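Local coordinates for protein phage related exonuclease (Haemophilus somnus 129PT, PDB 3K93) that probably cleaves DNA as a phage-related exonuclease and binds a sodium ion, at residues 153-165 against 176-190. Residues are numbered along the deposited sequence; the frame is centred on the assembly and turned at random.
Sequences AQIDFVLFPTPLN and LIDLVEQIPQIRRIT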
ATOM      1  N   ALA A 153       3.346  10.887 -30.741  1.00 13.54           N
ATOM      2  CA  ALA A 153       2.127  10.568 -30.006  1.00 12.83           C
ATOM      3  C   ALA A 153       1.858  11.735 -29.061  1.00 11.92           C
ATOM      4  O   ALA A 153       2.795  12.375 -28.573  1.00 11.25           O
ATOM      5  CB  ALA A 153       2.289   9.256 -29.177  1.00 11.96           C
ATOM      6  N   GLN A 154       0.586  12.010 -28.828  1.00 10.85           N
ATOM      7  CA  GLN A 154       0.193  13.004 -27.886  1.00 11.05           C
ATOM      8  C   GLN A 154      -0.847  12.416 -26.968  1.00 10.91           C
ATOM      9  O   GLN A 154      -1.853  11.919 -27.426  1.00 10.89           O
ATOM     10  CB  GLN A 154      -0.338  14.236 -28.634  1.00 11.82           C
ATOM     11  CG  GLN A 154       0.719  14.936 -29.474  1.00 11.24           C
ATOM     12  CD  GLN A 154       0.173  16.115 -30.182  1.00 13.90           C
ATOM     13  OE1 GLN A 154      -0.811  16.689 -29.751  1.00 18.30           O
ATOM     14  NE2 GLN A 154       0.793  16.492 -31.286  1.00 11.43           N
ATOM     15  N   ILE A 155      -0.586  12.458 -25.669  1.00 11.78           N
ATOM     16  CA  ILE A 155      -1.499  11.910 -24.672  1.00 12.49           C
ATOM     17  C   ILE A 155      -2.302  13.088 -24.177  1.00 13.44           C
ATOM     18  O   ILE A 155      -1.747  14.017 -23.592  1.00 13.62           O
ATOM     19  CB  ILE A 155      -0.738  11.281 -23.493  1.00 12.19           C
ATOM     20  CG1 ILE A 155       0.197  10.178 -23.966  1.00 12.14           C
ATOM     21  CG2 ILE A 155      -1.693  10.742 -22.449  1.00 12.31           C
ATOM     22  CD1 ILE A 155       1.333   9.877 -22.978  1.00 11.33           C
ATOM     23  N   ASP A 156      -3.595  13.074 -24.457  1.00 14.69           N
ATOM     24  CA  ASP A 156      -4.533  14.104 -23.984  1.00 14.12           C
ATOM     25  C   ASP A 156      -5.198  13.631 -22.678  1.00 14.54           C
ATOM     26  O   ASP A 156      -6.123  12.810 -22.699  1.00 15.15           O
ATOM     27  CB  ASP A 156      -5.629  14.317 -25.035  1.00 14.67           C
ATOM     28  CG  ASP A 156      -5.183  15.190 -26.221  1.00 14.56           C
ATOM     29  OD1 ASP A 156      -4.048  15.742 -26.248  1.00 11.87           O
ATOM     30  OD2 ASP A 156      -6.023  15.351 -27.123  1.00 14.80           O
ATOM     31  N   PHE A 157      -4.706  14.122 -21.545  1.00 14.51           N
ATOM     32  CA  PHE A 157      -5.360  13.942 -20.257  1.00 13.52           C
ATOM     33  C   PHE A 157      -6.517  14.940 -20.240  1.00 13.43           C
ATOM     34  O   PHE A 157      -6.286  16.136 -20.386  1.00 11.99           O
ATOM     35  CB  PHE A 157      -4.406  14.269 -19.121  1.00 13.45           C
ATOM     36  CG  PHE A 157      -3.305  13.288 -18.973  1.00 13.45           C
ATOM     37  CD1 PHE A 157      -3.520  12.091 -18.325  1.00 14.56           C
ATOM     38  CD2 PHE A 157      -2.049  13.555 -19.460  1.00 13.80           C
ATOM     39  CE1 PHE A 157      -2.501  11.177 -18.184  1.00 14.61           C
ATOM     40  CE2 PHE A 157      -1.025  12.638 -19.310  1.00 13.95           C
ATOM     41  CZ  PHE A 157      -1.252  11.457 -18.693  1.00 14.62           C
ATOM     42  N   VAL A 158      -7.742  14.421 -20.050  1.00 13.02           N
ATOM     43  CA  VAL A 158      -8.960  15.213 -20.110  0.50 12.36           C
ATOM     44  C   VAL A 158      -9.859  14.943 -18.903  1.00 12.70           C
ATOM     45  O   VAL A 158     -10.105  13.775 -18.531  1.00 13.31           O
ATOM     46  CB  VAL A 158      -9.718  14.955 -21.419  0.50 12.45           C
ATOM     47  CG1 VAL A 158      -8.939  15.532 -22.591  0.50 11.14           C
ATOM     48  CG2 VAL A 158      -9.963  13.477 -21.622  0.50 11.78           C
ATOM     49  N   LEU A 159     -10.322  16.019 -18.265  1.00 12.62           N
ATOM     50  CA  LEU A 159     -11.220  15.951 -17.105  1.00 12.05           C
ATOM     51  C   LEU A 159     -12.596  16.432 -17.503  1.00 12.23           C
ATOM     52  O   LEU A 159     -12.785  17.627 -17.823  1.00 11.05           O
ATOM     53  CB  LEU A 159     -10.704  16.829 -15.942  1.00 11.77           C
ATOM     54  CG  LEU A 159     -11.590  16.794 -14.697  1.00 12.15           C
ATOM     55  CD1 LEU A 159     -11.711  15.361 -14.121  1.00  8.53           C
ATOM     56  CD2 LEU A 159     -11.123  17.817 -13.600  1.00  9.91           C
ATOM     57  N   PHE A 160     -13.551  15.505 -17.497  1.00 11.99           N
ATOM     58  CA  PHE A 160     -14.941  15.833 -17.649  1.00 12.51           C
ATOM     59  C   PHE A 160     -15.614  15.508 -16.326  1.00 12.01           C
ATOM     60  O   PHE A 160     -15.090  14.710 -15.544  1.00 11.68           O
ATOM     61  CB  PHE A 160     -15.595  14.935 -18.728  1.00 13.06           C
ATOM     62  CG  PHE A 160     -15.034  15.119 -20.118  1.00 14.35           C
ATOM     63  CD1 PHE A 160     -15.322  16.257 -20.849  1.00 15.25           C
ATOM     64  CD2 PHE A 160     -14.253  14.139 -20.703  1.00 17.61           C
ATOM     65  CE1 PHE A 160     -14.822  16.440 -22.120  1.00 15.55           C
ATOM     66  CE2 PHE A 160     -13.751  14.321 -22.019  1.00 18.01           C
ATOM     67  CZ  PHE A 160     -14.043  15.477 -22.714  1.00 15.59           C
ATOM     68  N   PRO A 161     -16.805  16.042 -16.109  1.00 11.71           N
ATOM     69  CA  PRO A 161     -17.594  15.591 -14.959  1.00 12.44           C
ATOM     70  C   PRO A 161     -17.866  14.110 -15.015  1.00 13.60           C
ATOM     71  O   PRO A 161     -18.032  13.561 -16.109  1.00 14.44           O
ATOM     72  CB  PRO A 161     -18.919  16.349 -15.102  1.00 11.73           C
ATOM     73  CG  PRO A 161     -18.711  17.355 -16.102  1.00 12.31           C
ATOM     74  CD  PRO A 161     -17.531  17.016 -16.931  1.00 11.58           C
ATOM     75  N   THR A 162     -17.923  13.458 -13.852  1.00 14.49           N
ATOM     76  CA  THR A 162     -18.186  12.041 -13.794  1.00 14.96           C
ATOM     77  C   THR A 162     -19.668  11.810 -14.070  1.00 15.75           C
ATOM     78  O   THR A 162     -20.493  12.441 -13.456  1.00 15.91           O
ATOM     79  CB  THR A 162     -17.761  11.469 -12.413  1.00 15.58           C
ATOM     80  OG1 THR A 162     -16.346  11.636 -12.264  1.00 14.13           O
ATOM     81  CG2 THR A 162     -18.089   9.976 -12.276  1.00 14.52           C
ATOM     82  N   PRO A 163     -20.007  10.919 -15.019  1.00 16.51           N
ATOM     83  CA  PRO A 163     -21.423  10.598 -15.291  1.00 17.30           C
ATOM     84  C   PRO A 163     -22.111  10.081 -14.036  1.00 18.11           C
ATOM     85  O   PRO A 163     -21.518   9.296 -13.299  1.00 17.75           O
ATOM     86  CB  PRO A 163     -21.348   9.473 -16.330  1.00 17.85           C
ATOM     87  CG  PRO A 163     -19.973   9.473 -16.863  1.00 16.97           C
ATOM     88  CD  PRO A 163     -19.087  10.212 -15.924  1.00 16.79           C
ATOM     89  N   LEU A 164     -23.335  10.522 -13.798  1.00 19.43           N
ATOM     90  CA  LEU A 164     -24.078  10.179 -12.580  1.00 20.80           C
ATOM     91  C   LEU A 164     -24.123   8.701 -12.265  1.00 22.04           C
ATOM     92  O   LEU A 164     -23.977   8.311 -11.124  1.00 22.38           O
ATOM     93  CB  LEU A 164     -25.500  10.707 -12.645  1.00 20.62           C
ATOM     94  CG  LEU A 164     -25.683  12.146 -12.174  1.00 21.53           C
ATOM     95  CD1 LEU A 164     -27.057  12.720 -12.621  1.00 19.25           C
ATOM     96  CD2 LEU A 164     -25.510  12.235 -10.633  1.00 21.83           C
ATOM     97  N   ASN A 165     -24.264   7.874 -13.288  1.00 23.39           N
ATOM     98  CA  ASN A 165     -24.402   6.460 -13.073  1.00 24.50           C
ATOM     99  C   ASN A 165     -23.123   5.814 -12.478  1.00 23.82           C
ATOM    100  O   ASN A 165     -23.154   4.673 -12.079  1.00 23.46           O
ATOM    101  CB  ASN A 165     -24.843   5.760 -14.381  1.00 25.27           C
ATOM    102  CG  ASN A 165     -23.685   5.500 -15.324  1.00 29.38           C
ATOM    103  OD1 ASN A 165     -23.131   4.409 -15.325  1.00 37.09           O
ATOM    104  ND2 ASN A 165     -23.285   6.505 -16.105  1.00 32.88           N
ATOM    105  N   LEU A 176     -17.128  15.489  -7.980  1.00 12.73           N
ATOM    106  CA  LEU A 176     -16.963  14.808  -9.238  1.00 12.17           C
ATOM    107  C   LEU A 176     -17.698  15.459 -10.429  1.00 12.11           C
ATOM    108  O   LEU A 176     -17.351  15.159 -11.580  1.00 12.48           O
ATOM    109  CB  LEU A 176     -17.397  13.349  -9.099  1.00 12.48           C
ATOM    110  CG  LEU A 176     -16.617  12.505  -8.087  1.00 12.57           C
ATOM    111  CD1 LEU A 176     -17.192  11.122  -8.005  1.00 10.80           C
ATOM    112  CD2 LEU A 176     -15.133  12.465  -8.431  1.00 10.63           C
ATOM    113  N   ILE A 177     -18.690  16.311 -10.147  1.00 11.57           N
ATOM    114  CA  ILE A 177     -19.456  17.056 -11.150  1.00 11.77           C
ATOM    115  C   ILE A 177     -19.408  18.600 -10.967  1.00 12.31           C
ATOM    116  O   ILE A 177     -18.865  19.321 -11.810  1.00 12.42           O
ATOM    117  CB  ILE A 177     -20.947  16.642 -11.161  1.00 11.68           C
ATOM    118  CG1 ILE A 177     -21.106  15.114 -11.373  1.00 12.12           C
ATOM    119  CG2 ILE A 177     -21.726  17.456 -12.256  1.00 11.15           C
ATOM    120  CD1 ILE A 177     -22.620  14.674 -11.396  1.00 10.96           C
ATOM    121  N   ASP A 178     -19.963  19.110  -9.879  1.00 12.93           N
ATOM    122  CA  ASP A 178     -20.125  20.577  -9.724  1.00 13.42           C
ATOM    123  C   ASP A 178     -18.815  21.362  -9.822  1.00 13.45           C
ATOM    124  O   ASP A 178     -18.711  22.343 -10.567  1.00 13.09           O
ATOM    125  CB  ASP A 178     -20.784  20.919  -8.384  1.00 13.93           C
ATOM    126  CG  ASP A 178     -22.158  20.271  -8.212  1.00 17.29           C
ATOM    127  OD1 ASP A 178     -22.639  19.581  -9.138  1.00 19.53           O
ATOM    128  OD2 ASP A 178     -22.744  20.429  -7.133  1.00 20.43           O
ATOM    129  N   LEU A 179     -17.816  20.938  -9.061  1.00 13.42           N
ATOM    130  CA  LEU A 179     -16.515  21.602  -9.097  1.00 13.19           C
ATOM    131  C   LEU A 179     -15.844  21.525 -10.462  1.00 12.60           C
ATOM    132  O   LEU A 179     -15.099  22.413 -10.802  1.00 12.19           O
ATOM    133  CB  LEU A 179     -15.568  20.994  -8.072  1.00 13.33           C
ATOM    134  CG  LEU A 179     -15.866  21.220  -6.600  1.00 14.41           C
ATOM    135  CD1 LEU A 179     -14.727  20.530  -5.797  1.00 13.27           C
ATOM    136  CD2 LEU A 179     -16.038  22.741  -6.268  1.00 13.46           C
ATOM    137  N   VAL A 180     -16.112  20.466 -11.234  1.00 12.54           N
ATOM    138  CA  VAL A 180     -15.481  20.274 -12.524  1.00 11.89           C
ATOM    139  C   VAL A 180     -16.108  21.201 -13.592  1.00 11.94           C
ATOM    140  O   VAL A 180     -15.412  21.813 -14.398  1.00  9.74           O
ATOM    141  CB  VAL A 180     -15.562  18.808 -12.978  1.00 12.87           C
ATOM    142  CG1 VAL A 180     -14.966  18.628 -14.404  1.00 10.89           C
ATOM    143  CG2 VAL A 180     -14.881  17.858 -11.938  1.00 11.62           C
ATOM    144  N   GLU A 181     -17.418  21.313 -13.549  1.00 12.40           N
ATOM    145  CA  GLU A 181     -18.171  22.179 -14.444  1.00 13.29           C
ATOM    146  C   GLU A 181     -17.873  23.670 -14.261  1.00 13.81           C
ATOM    147  O   GLU A 181     -18.140  24.440 -15.153  1.00 14.55           O
ATOM    148  CB  GLU A 181     -19.661  21.955 -14.243  1.00 12.98           C
ATOM    149  CG  GLU A 181     -20.115  20.663 -14.822  1.00 15.71           C
ATOM    150  CD  GLU A 181     -21.603  20.388 -14.611  1.00 19.44           C
ATOM    151  OE1 GLU A 181     -22.249  21.108 -13.822  1.00 20.84           O
ATOM    152  OE2 GLU A 181     -22.106  19.418 -15.228  1.00 25.20           O
ATOM    153  N   GLN A 182     -17.343  24.064 -13.112  1.00 13.65           N
ATOM    154  CA  GLN A 182     -16.872  25.424 -12.914  1.00 14.63           C
ATOM    155  C   GLN A 182     -15.577  25.752 -13.604  1.00 12.54           C
ATOM    156  O   GLN A 182     -15.246  26.897 -13.681  1.00 12.83           O
ATOM    157  CB  GLN A 182     -16.619  25.662 -11.447  1.00 15.47           C
ATOM    158  CG  GLN A 182     -17.876  25.678 -10.665  1.00 22.04           C
ATOM    159  CD  GLN A 182     -17.730  26.602  -9.535  1.00 27.13           C
ATOM    160  OE1 GLN A 182     -18.252  27.712  -9.570  1.00 28.89           O
ATOM    161  NE2 GLN A 182     -16.893  26.212  -8.563  1.00 30.61           N
ATOM    162  N   ILE A 183     -14.821  24.760 -14.056  1.00 11.56           N
ATOM    163  CA  ILE A 183     -13.496  25.012 -14.586  1.00 10.53           C
ATOM    164  C   ILE A 183     -13.662  25.090 -16.085  1.00 11.32           C
ATOM    165  O   ILE A 183     -14.232  24.199 -16.668  1.00 10.89           O
ATOM    166  CB  ILE A 183     -12.508  23.871 -14.249  1.00 10.24           C
ATOM    167  CG1 ILE A 183     -12.465  23.581 -12.744  1.00  9.15           C
ATOM    168  CG2 ILE A 183     -11.118  24.163 -14.772  1.00  8.69           C
ATOM    169  CD1 ILE A 183     -11.614  22.291 -12.417  1.00  7.02           C
ATOM    170  N   PRO A 184     -13.187  26.166 -16.722  1.00 11.79           N
ATOM    171  CA  PRO A 184     -13.206  26.202 -18.178  1.00 12.33           C
ATOM    172  C   PRO A 184     -12.630  24.929 -18.838  1.00 12.81           C
ATOM    173  O   PRO A 184     -11.572  24.399 -18.420  1.00 13.01           O
ATOM    174  CB  PRO A 184     -12.324  27.394 -18.500  1.00 12.15           C
ATOM    175  CG  PRO A 184     -12.485  28.287 -17.366  1.00 12.37           C
ATOM    176  CD  PRO A 184     -12.589  27.380 -16.160  1.00 12.46           C
ATOM    177  N   GLN A 185     -13.335  24.435 -19.839  1.00 13.20           N
ATOM    178  CA  GLN A 185     -12.929  23.242 -20.514  1.00 14.12           C
ATOM    179  C   GLN A 185     -11.512  23.314 -21.066  1.00 14.21           C
ATOM    180  O   GLN A 185     -10.793  22.322 -20.995  1.00 14.39           O
ATOM    181  CB  GLN A 185     -13.884  22.870 -21.628  1.00 15.08           C
ATOM    182  CG  GLN A 185     -13.767  21.407 -22.047  1.00 18.02           C
ATOM    183  CD  GLN A 185     -14.694  21.080 -23.171  1.00 22.59           C
ATOM    184  OE1 GLN A 185     -14.558  21.643 -24.271  1.00 24.85           O
ATOM    185  NE2 GLN A 185     -15.666  20.180 -22.915  1.00 23.80           N
ATOM    186  N   ILE A 186     -11.083  24.467 -21.563  1.00 14.36           N
ATOM    187  CA  ILE A 186      -9.713  24.584 -22.047  1.00 14.84           C
ATOM    188  C   ILE A 186      -8.667  24.369 -20.952  1.00 14.86           C
ATOM    189  O   ILE A 186      -7.577  23.969 -21.283  1.00 15.28           O
ATOM    190  CB  ILE A 186      -9.387  25.875 -22.903  1.00 15.65           C
ATOM    191  CG1 ILE A 186      -9.813  27.153 -22.214  1.00 17.48           C
ATOM    192  CG2 ILE A 186     -10.043  25.818 -24.342  1.00 15.23           C
ATOM    193  CD1 ILE A 186      -9.252  27.338 -20.875  1.00 20.03           C
ATOM    194  N   ARG A 187      -9.003  24.562 -19.668  1.00 13.97           N
ATOM    195  CA  ARG A 187      -8.065  24.230 -18.577  1.00 14.41           C
ATOM    196  C   ARG A 187      -8.109  22.768 -18.123  1.00 14.21           C
ATOM    197  O   ARG A 187      -7.303  22.352 -17.260  1.00 13.93           O
ATOM    198  CB  ARG A 187      -8.301  25.130 -17.373  1.00 15.04           C
ATOM    199  CG  ARG A 187      -7.807  26.579 -17.618  1.00 16.83           C
ATOM    200  CD  ARG A 187      -8.369  27.507 -16.616  1.00 19.73           C
ATOM    201  NE  ARG A 187      -7.977  28.892 -16.875  1.00 22.69           N
ATOM    202  CZ  ARG A 187      -8.268  29.916 -16.073  1.00 23.26           C
ATOM    203  NH1 ARG A 187      -8.963  29.727 -14.957  1.00 23.74           N
ATOM    204  NH2 ARG A 187      -7.863  31.137 -16.386  1.00 24.55           N
ATOM    205  N   ARG A 188      -9.025  21.992 -18.695  1.00 12.94           N
ATOM    206  CA  ARG A 188      -9.205  20.601 -18.286  1.00 13.22           C
ATOM    207  C   ARG A 188      -8.642  19.601 -19.289  1.00 13.03           C
ATOM    208  O   ARG A 188      -8.963  18.431 -19.220  1.00 13.73           O
ATOM    209  CB  ARG A 188     -10.686  20.322 -17.995  1.00 12.83           C
ATOM    210  CG  ARG A 188     -11.103  20.941 -16.685  1.00 12.76           C
ATOM    211  CD  ARG A 188     -12.531  20.586 -16.292  1.00 15.23           C
ATOM    212  NE  ARG A 188     -13.526  21.379 -17.008  1.00 16.13           N
ATOM    213  CZ  ARG A 188     -14.404  20.919 -17.898  1.00 21.27           C
ATOM    214  NH1 ARG A 188     -14.456  19.639 -18.246  1.00 23.34           N
ATOM    215  NH2 ARG A 188     -15.256  21.760 -18.471  1.00 21.23           N
ATOM    216  N   ILE A 189      -7.820  20.075 -20.232  1.00 12.45           N
ATOM    217  CA  ILE A 189      -7.064  19.191 -21.119  1.00 12.53           C
ATOM    218  C   ILE A 189      -5.601  19.543 -20.926  1.00 12.59           C
ATOM    219  O   ILE A 189      -5.247  20.702 -21.012  1.00 12.91           O
ATOM    220  CB  ILE A 189      -7.533  19.267 -22.628  1.00 11.63           C
ATOM    221  CG1 ILE A 189      -6.642  18.379 -23.509  1.00 12.88           C
ATOM    222  CG2 ILE A 189      -7.562  20.669 -23.141  1.00 11.75           C
ATOM    223  CD1 ILE A 189      -7.208  18.107 -24.904  1.00  9.83           C
ATOM    224  N   THR A 190      -4.770  18.551 -20.634  1.00 12.40           N
ATOM    225  CA  THR A 190      -3.332  18.719 -20.595  1.00 12.61           C
ATOM    226  C   THR A 190      -2.747  17.647 -21.470  1.00 13.02           C
ATOM    227  O   THR A 190      -3.061  16.458 -21.286  1.00 13.49           O
ATOM    228  CB  THR A 190      -2.752  18.594 -19.174  1.00 13.05           C
ATOM    229  OG1 THR A 190      -3.352  19.583 -18.339  1.00 15.63           O
ATOM    230  CG2 THR A 190      -1.209  18.823 -19.159  1.00 10.33           C
TER
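Leu159 and Arg188 exchange two hydrogen bonds. Leu159 N gives one to Arg188 O at 2.9 Å. In return the guanidinium delivers NH1 to Leu159 O at 2.6 Å, and this acceptor lies only 10° out of the guanidinium plane. A bend at chi3 (-79°) curls the arginine back over its own segment, where NE and NH2 both grip Ile183 O, NE at 2.9 Å. Three guanidinium nitrogens are thus bonded to two backbone carbonyls, which fixes the rotation of the group and ties the loop around Ile183 to the chain just beyond strand 152-158. Leu159 CG and CD2 pack against Val180, with Leu159 CG 3.9 Å from Val180 CG1.

Pro161 lies across the helix: its CD meets Val180 CG1, while its CG rests 3.8 Å from Glu181 CG, the two side chains at about a right angle. The next amide, Thr162 N, reaches Leu176 O at 2.9 Å, with an N-H...O angle of 170°, approaching from above the carbonyl plane.

At the other end the segments form antiparallel sheet. Phe157 and Thr190 are a hydrogen-bonded pair, Phe157 N to Thr190 O and Thr190 N to Phe157 O both measuring 2.9 Å, whereas Val158 and Ile189 form a non-hydrogen-bonded pair whose side chains run side by side.

The contact thus joins adjacent antiparallel strands, 152-158 and 189-195, connected through helix 173-181, and strand pairing passes into loop-to-helix packing round Pro161. Strand 189-195 is outermost in its four-stranded sheet within the chain; 152-158 runs parallel to 108-114 on its other side. Val158 and Ile189 face helix 68-79, and Phe157 packs on Tyr137 of helix 137-148.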